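Local coordinates for protein mannosephosphate isomerase, putative (Archaeoglobus fulgidus, PDB 1ZX5) that probably interconverts D-mannose 6-phosphate and D-fructose 6-phosphate as a zinc-dependent isomerase of the type 1 family, at residues I85-H99 with P175-N189. Sequence-based numbering, arbitrary orientation. Where two conformers were deposited one is given.
Sequences ILVRLIDAASPTQVH and PHAGEGLRVLEVSSN. With LFR (beta-L-fructofuranose), chain B; GOL (glycerol), chain K; ACY (acetic acid), chain I.
His99 (chi1 50°) and His176 (chi1 66°) both hold CG between the backbone N and the carbonyl carbon, so that their imidazoles converge in the cupin barrel although the backbones are a hydrogen-bonded pair. The NE2 atoms of His99 and His176 come within 3.1 Å at an angle too poor for a hydrogen bond, the rings meeting obliquely with planes at 59°. Glycerol O3 lies near both ring planes, 2.9 Å from His176 NE2 in a hydrogen bond and more weakly bonded to His99 NE2. Such converging histidines are consistent with the metal site of this zinc-dependent family; here glycerol and acetic acid lie beside the rings. His99 ND1 donates to Gln97 O, fixing the ring's rotation. Strands 85-92 and 181-188 run antiparallel, placing Arg88, Ile90 and Glu185 on one face of the sheet, beside the glycerol and acetic acid; Ile90 CG1 packs against Glu185 CD at 3.7 Å, while Arg88 NH1 is salt-bridged to Glu38. A G1 beta bulge sets Gly180 and Leu181 against the single residue Ala92. Beyond it, Thr96 OG1 accepts from Gly178 N at 3.1 Å and donates to acetic acid O, and Thr96 O accepts from the bound fructofuranose. Gln97 OE1 accepts hydrogen bonds from the sugar's O1, at 2.7 Å, and from Val98 N.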
# COMPACT_ATOMS: atom_id res chain seq x y z
N ILE A 85 -4.97 5.39 6.08
CA ILE A 85 -4.27 4.49 5.16
C ILE A 85 -3.15 3.67 5.80
O ILE A 85 -2.65 4.01 6.88
CB ILE A 85 -3.67 5.25 3.89
CG1 ILE A 85 -2.67 6.33 4.31
CG2 ILE A 85 -4.79 5.84 3.00
CD1 ILE A 85 -1.89 6.99 3.12
N LEU A 86 -2.76 2.61 5.11
CA LEU A 86 -1.56 1.86 5.44
C LEU A 86 -0.74 1.70 4.16
O LEU A 86 -1.27 1.27 3.13
CB LEU A 86 -1.91 0.49 6.05
CG LEU A 86 -0.77 -0.51 6.30
CD1 LEU A 86 0.32 0.04 7.23
CD2 LEU A 86 -1.32 -1.80 6.87
N VAL A 87 0.54 2.06 4.23
CA VAL A 87 1.42 2.00 3.08
C VAL A 87 2.46 0.92 3.34
O VAL A 87 3.14 0.94 4.36
CB VAL A 87 2.12 3.37 2.81
CG1 VAL A 87 3.02 3.28 1.60
CG2 VAL A 87 1.08 4.48 2.60
N ARG A 88 2.57 -0.02 2.40
CA ARG A 88 3.48 -1.13 2.53
C ARG A 88 4.23 -1.41 1.24
O ARG A 88 3.62 -1.48 0.18
CB ARG A 88 2.71 -2.39 2.89
CG ARG A 88 2.04 -2.32 4.23
CD ARG A 88 1.46 -3.66 4.58
NE ARG A 88 0.19 -3.91 3.93
CZ ARG A 88 -0.47 -5.06 4.01
NH1 ARG A 88 0.05 -6.08 4.70
NH2 ARG A 88 -1.64 -5.20 3.41
N LEU A 89 5.56 -1.59 1.35
CA LEU A 89 6.32 -2.29 0.33
C LEU A 89 6.11 -3.78 0.56
O LEU A 89 6.18 -4.25 1.71
CB LEU A 89 7.81 -1.94 0.40
CG LEU A 89 8.19 -0.47 0.17
CD1 LEU A 89 9.68 -0.28 0.41
CD2 LEU A 89 7.78 -0.03 -1.23
N ILE A 90 5.83 -4.51 -0.53
CA ILE A 90 5.57 -5.96 -0.47
C ILE A 90 6.48 -6.67 -1.48
O ILE A 90 6.49 -6.33 -2.66
CB ILE A 90 4.09 -6.32 -0.82
CG1 ILE A 90 3.09 -5.57 0.08
CG2 ILE A 90 3.86 -7.86 -0.86
CD1 ILE A 90 2.98 -6.09 1.47
N ASP A 91 7.23 -7.65 -1.00
CA ASP A 91 8.06 -8.47 -1.87
C ASP A 91 7.46 -9.87 -1.94
O ASP A 91 7.82 -10.76 -1.15
CB ASP A 91 9.51 -8.52 -1.36
CG ASP A 91 10.44 -9.27 -2.31
OD1 ASP A 91 10.07 -9.43 -3.49
OD2 ASP A 91 11.54 -9.71 -1.87
N ALA A 92 6.51 -10.05 -2.86
CA ALA A 92 5.86 -11.35 -3.04
C ALA A 92 6.74 -12.18 -3.97
O ALA A 92 6.41 -12.37 -5.14
CB ALA A 92 4.43 -11.17 -3.59
N ALA A 93 7.87 -12.65 -3.45
CA ALA A 93 8.88 -13.29 -4.28
C ALA A 93 8.46 -14.71 -4.65
O ALA A 93 8.49 -15.08 -5.82
CB ALA A 93 10.27 -13.25 -3.60
N SER A 94 8.07 -15.49 -3.65
CA SER A 94 7.37 -16.75 -3.86
C SER A 94 5.90 -16.44 -3.98
O SER A 94 5.45 -15.41 -3.48
CB SER A 94 7.55 -17.67 -2.65
OG SER A 94 8.92 -17.92 -2.48
N PRO A 95 5.13 -17.33 -4.64
CA PRO A 95 3.70 -17.04 -4.79
C PRO A 95 2.96 -16.97 -3.44
O PRO A 95 3.15 -17.83 -2.57
CB PRO A 95 3.18 -18.21 -5.64
CG PRO A 95 4.22 -19.27 -5.56
CD PRO A 95 5.52 -18.60 -5.27
N THR A 96 2.15 -15.93 -3.28
CA THR A 96 1.25 -15.84 -2.14
C THR A 96 0.01 -16.71 -2.44
O THR A 96 -0.28 -16.98 -3.61
CB THR A 96 0.87 -14.36 -1.84
OG1 THR A 96 0.29 -13.74 -3.00
CG2 THR A 96 2.12 -13.54 -1.39
N GLN A 97 -0.68 -17.18 -1.40
CA GLN A 97 -1.95 -17.85 -1.58
C GLN A 97 -3.02 -16.81 -1.94
O GLN A 97 -2.91 -15.63 -1.58
CB GLN A 97 -2.33 -18.65 -0.32
CG GLN A 97 -3.72 -19.36 -0.34
CD GLN A 97 -3.90 -20.42 -1.45
OE1 GLN A 97 -4.26 -20.10 -2.59
NE2 GLN A 97 -3.70 -21.68 -1.09
N VAL A 98 -4.03 -17.26 -2.69
CA VAL A 98 -5.16 -16.40 -3.02
C VAL A 98 -5.89 -15.97 -1.74
O VAL A 98 -6.12 -16.78 -0.84
CB VAL A 98 -6.14 -17.08 -4.01
CG1 VAL A 98 -7.35 -16.19 -4.28
CG2 VAL A 98 -5.43 -17.42 -5.34
N HIS A 99 -6.21 -14.69 -1.67
CA HIS A 99 -6.93 -14.14 -0.54
C HIS A 99 -7.87 -13.05 -1.03
O HIS A 99 -7.87 -12.71 -2.21
CB HIS A 99 -5.96 -13.64 0.55
CG HIS A 99 -4.88 -12.74 0.04
ND1 HIS A 99 -3.83 -13.18 -0.74
CD2 HIS A 99 -4.66 -11.41 0.24
CE1 HIS A 99 -3.03 -12.17 -1.03
NE2 HIS A 99 -3.51 -11.09 -0.45
N PRO A 175 -10.73 -11.62 -5.34
CA PRO A 175 -9.64 -12.54 -5.00
C PRO A 175 -8.35 -12.13 -5.72
O PRO A 175 -8.39 -11.67 -6.88
CB PRO A 175 -10.14 -13.89 -5.54
CG PRO A 175 -11.04 -13.51 -6.68
CD PRO A 175 -11.71 -12.24 -6.25
N HIS A 176 -7.21 -12.27 -5.04
CA HIS A 176 -5.96 -11.81 -5.61
C HIS A 176 -4.76 -12.50 -4.97
O HIS A 176 -4.87 -13.12 -3.92
CB HIS A 176 -5.85 -10.27 -5.51
CG HIS A 176 -5.77 -9.77 -4.10
ND1 HIS A 176 -6.88 -9.61 -3.29
CD2 HIS A 176 -4.70 -9.38 -3.36
CE1 HIS A 176 -6.50 -9.15 -2.11
NE2 HIS A 176 -5.18 -9.01 -2.12
N ALA A 177 -3.62 -12.38 -5.66
CA ALA A 177 -2.34 -12.97 -5.27
C ALA A 177 -1.26 -12.35 -6.17
O ALA A 177 -1.55 -11.60 -7.11
CB ALA A 177 -2.37 -14.50 -5.43
N GLY A 178 -0.01 -12.68 -5.86
CA GLY A 178 1.13 -12.23 -6.65
C GLY A 178 2.23 -13.27 -6.63
O GLY A 178 2.23 -14.14 -5.77
N GLU A 179 3.15 -13.17 -7.58
CA GLU A 179 4.27 -14.10 -7.68
C GLU A 179 5.44 -13.40 -8.35
O GLU A 179 5.29 -12.85 -9.44
CB GLU A 179 3.85 -15.34 -8.48
CG GLU A 179 4.92 -16.38 -8.62
CD GLU A 179 4.43 -17.62 -9.38
OE1 GLU A 179 3.82 -17.48 -10.48
OE2 GLU A 179 4.65 -18.75 -8.88
N GLY A 180 6.60 -13.43 -7.70
CA GLY A 180 7.80 -12.79 -8.22
C GLY A 180 7.57 -11.30 -8.42
O GLY A 180 8.11 -10.70 -9.35
N LEU A 181 6.78 -10.71 -7.52
CA LEU A 181 6.23 -9.38 -7.71
C LEU A 181 6.63 -8.43 -6.58
O LEU A 181 6.40 -8.73 -5.40
CB LEU A 181 4.70 -9.46 -7.78
CG LEU A 181 3.96 -8.27 -8.37
CD1 LEU A 181 4.16 -8.18 -9.89
CD2 LEU A 181 2.47 -8.36 -8.02
N ARG A 182 7.23 -7.30 -6.97
CA ARG A 182 7.62 -6.24 -6.04
C ARG A 182 6.63 -5.10 -6.20
O ARG A 182 6.41 -4.62 -7.31
CB ARG A 182 9.02 -5.73 -6.36
CG ARG A 182 10.09 -6.80 -6.27
CD ARG A 182 11.35 -6.34 -6.93
NE ARG A 182 12.41 -7.33 -6.79
CZ ARG A 182 13.65 -7.19 -7.26
NH1 ARG A 182 13.99 -6.09 -7.92
NH2 ARG A 182 14.54 -8.14 -7.07
N VAL A 183 6.04 -4.67 -5.09
CA VAL A 183 4.87 -3.80 -5.19
C VAL A 183 4.77 -2.85 -3.98
O VAL A 183 5.16 -3.19 -2.85
CB VAL A 183 3.56 -4.66 -5.47
CG1 VAL A 183 3.48 -5.87 -4.58
CG2 VAL A 183 2.27 -3.84 -5.36
N LEU A 184 4.31 -1.63 -4.26
CA LEU A 184 3.89 -0.70 -3.24
C LEU A 184 2.37 -0.82 -3.13
O LEU A 184 1.66 -0.63 -4.12
CB LEU A 184 4.28 0.72 -3.68
CG LEU A 184 3.82 1.92 -2.82
CD1 LEU A 184 4.44 1.84 -1.43
CD2 LEU A 184 4.21 3.22 -3.49
N GLU A 185 1.87 -1.14 -1.93
CA GLU A 185 0.43 -1.30 -1.72
C GLU A 185 -0.13 -0.27 -0.74
O GLU A 185 0.19 -0.29 0.46
CB GLU A 185 0.09 -2.75 -1.26
CG GLU A 185 0.50 -3.82 -2.27
CD GLU A 185 0.06 -5.25 -1.94
OE1 GLU A 185 -0.82 -5.46 -1.07
OE2 GLU A 185 0.60 -6.18 -2.59
N VAL A 186 -0.94 0.65 -1.25
CA VAL A 186 -1.59 1.65 -0.42
C VAL A 186 -3.00 1.15 -0.17
O VAL A 186 -3.77 0.95 -1.12
CB VAL A 186 -1.61 3.05 -1.10
CG1 VAL A 186 -2.22 4.09 -0.14
CG2 VAL A 186 -0.22 3.46 -1.53
N SER A 187 -3.35 0.92 1.10
CA SER A 187 -4.68 0.44 1.42
C SER A 187 -5.32 1.24 2.54
O SER A 187 -4.69 2.12 3.12
CB SER A 187 -4.63 -1.03 1.81
OG SER A 187 -3.92 -1.21 3.03
N SER A 188 -6.59 0.94 2.82
CA SER A 188 -7.22 1.31 4.09
C SER A 188 -6.30 0.91 5.23
O SER A 188 -5.46 0.02 5.09
CB SER A 188 -8.56 0.58 4.26
OG SER A 188 -9.33 0.66 3.07
N ASN A 189 -6.47 1.58 6.37
CA ASN A 189 -5.72 1.24 7.55
C ASN A 189 -6.30 -0.02 8.22
O ASN A 189 -6.90 0.04 9.30
CB ASN A 189 -5.67 2.42 8.53
CG ASN A 189 -4.73 2.17 9.69
OD1 ASN A 189 -3.79 1.36 9.57
ND2 ASN A 189 -4.96 2.84 10.81
C1 LFR B . -1.96 -21.67 -4.45
C2 LFR B . -0.51 -21.16 -4.36
C3 LFR B . -0.02 -21.21 -2.91
C4 LFR B . 1.12 -22.20 -2.87
C5 LFR B . 1.29 -22.73 -4.29
C6 LFR B . 2.71 -22.48 -4.81
O1 LFR B . -2.92 -20.68 -4.86
O2 LFR B . -0.37 -19.82 -4.88
O3 LFR B . 0.50 -19.96 -2.47
O4 LFR B . 0.75 -23.25 -1.97
O5 LFR B . 0.32 -22.06 -5.12
O6 LFR B . 3.05 -23.32 -5.92
C1 GOL K . 0.18 -9.40 1.07
O1 GOL K . 0.09 -10.80 0.82
C2 GOL K . -1.21 -8.74 1.15
O2 GOL K . -1.10 -7.48 1.78
C3 GOL K . -1.81 -8.55 -0.25
O3 GOL K . -3.15 -8.08 -0.21
C ACY I . 0.21 -9.85 -2.85
O ACY I . -0.22 -10.97 -2.46
OXT ACY I . 0.05 -8.79 -2.22
CH3 ACY I . 0.98 -9.75 -4.13
O HOH W 1 -1.42 2.89 9.08
O HOH W 2 -1.18 -1.57 2.49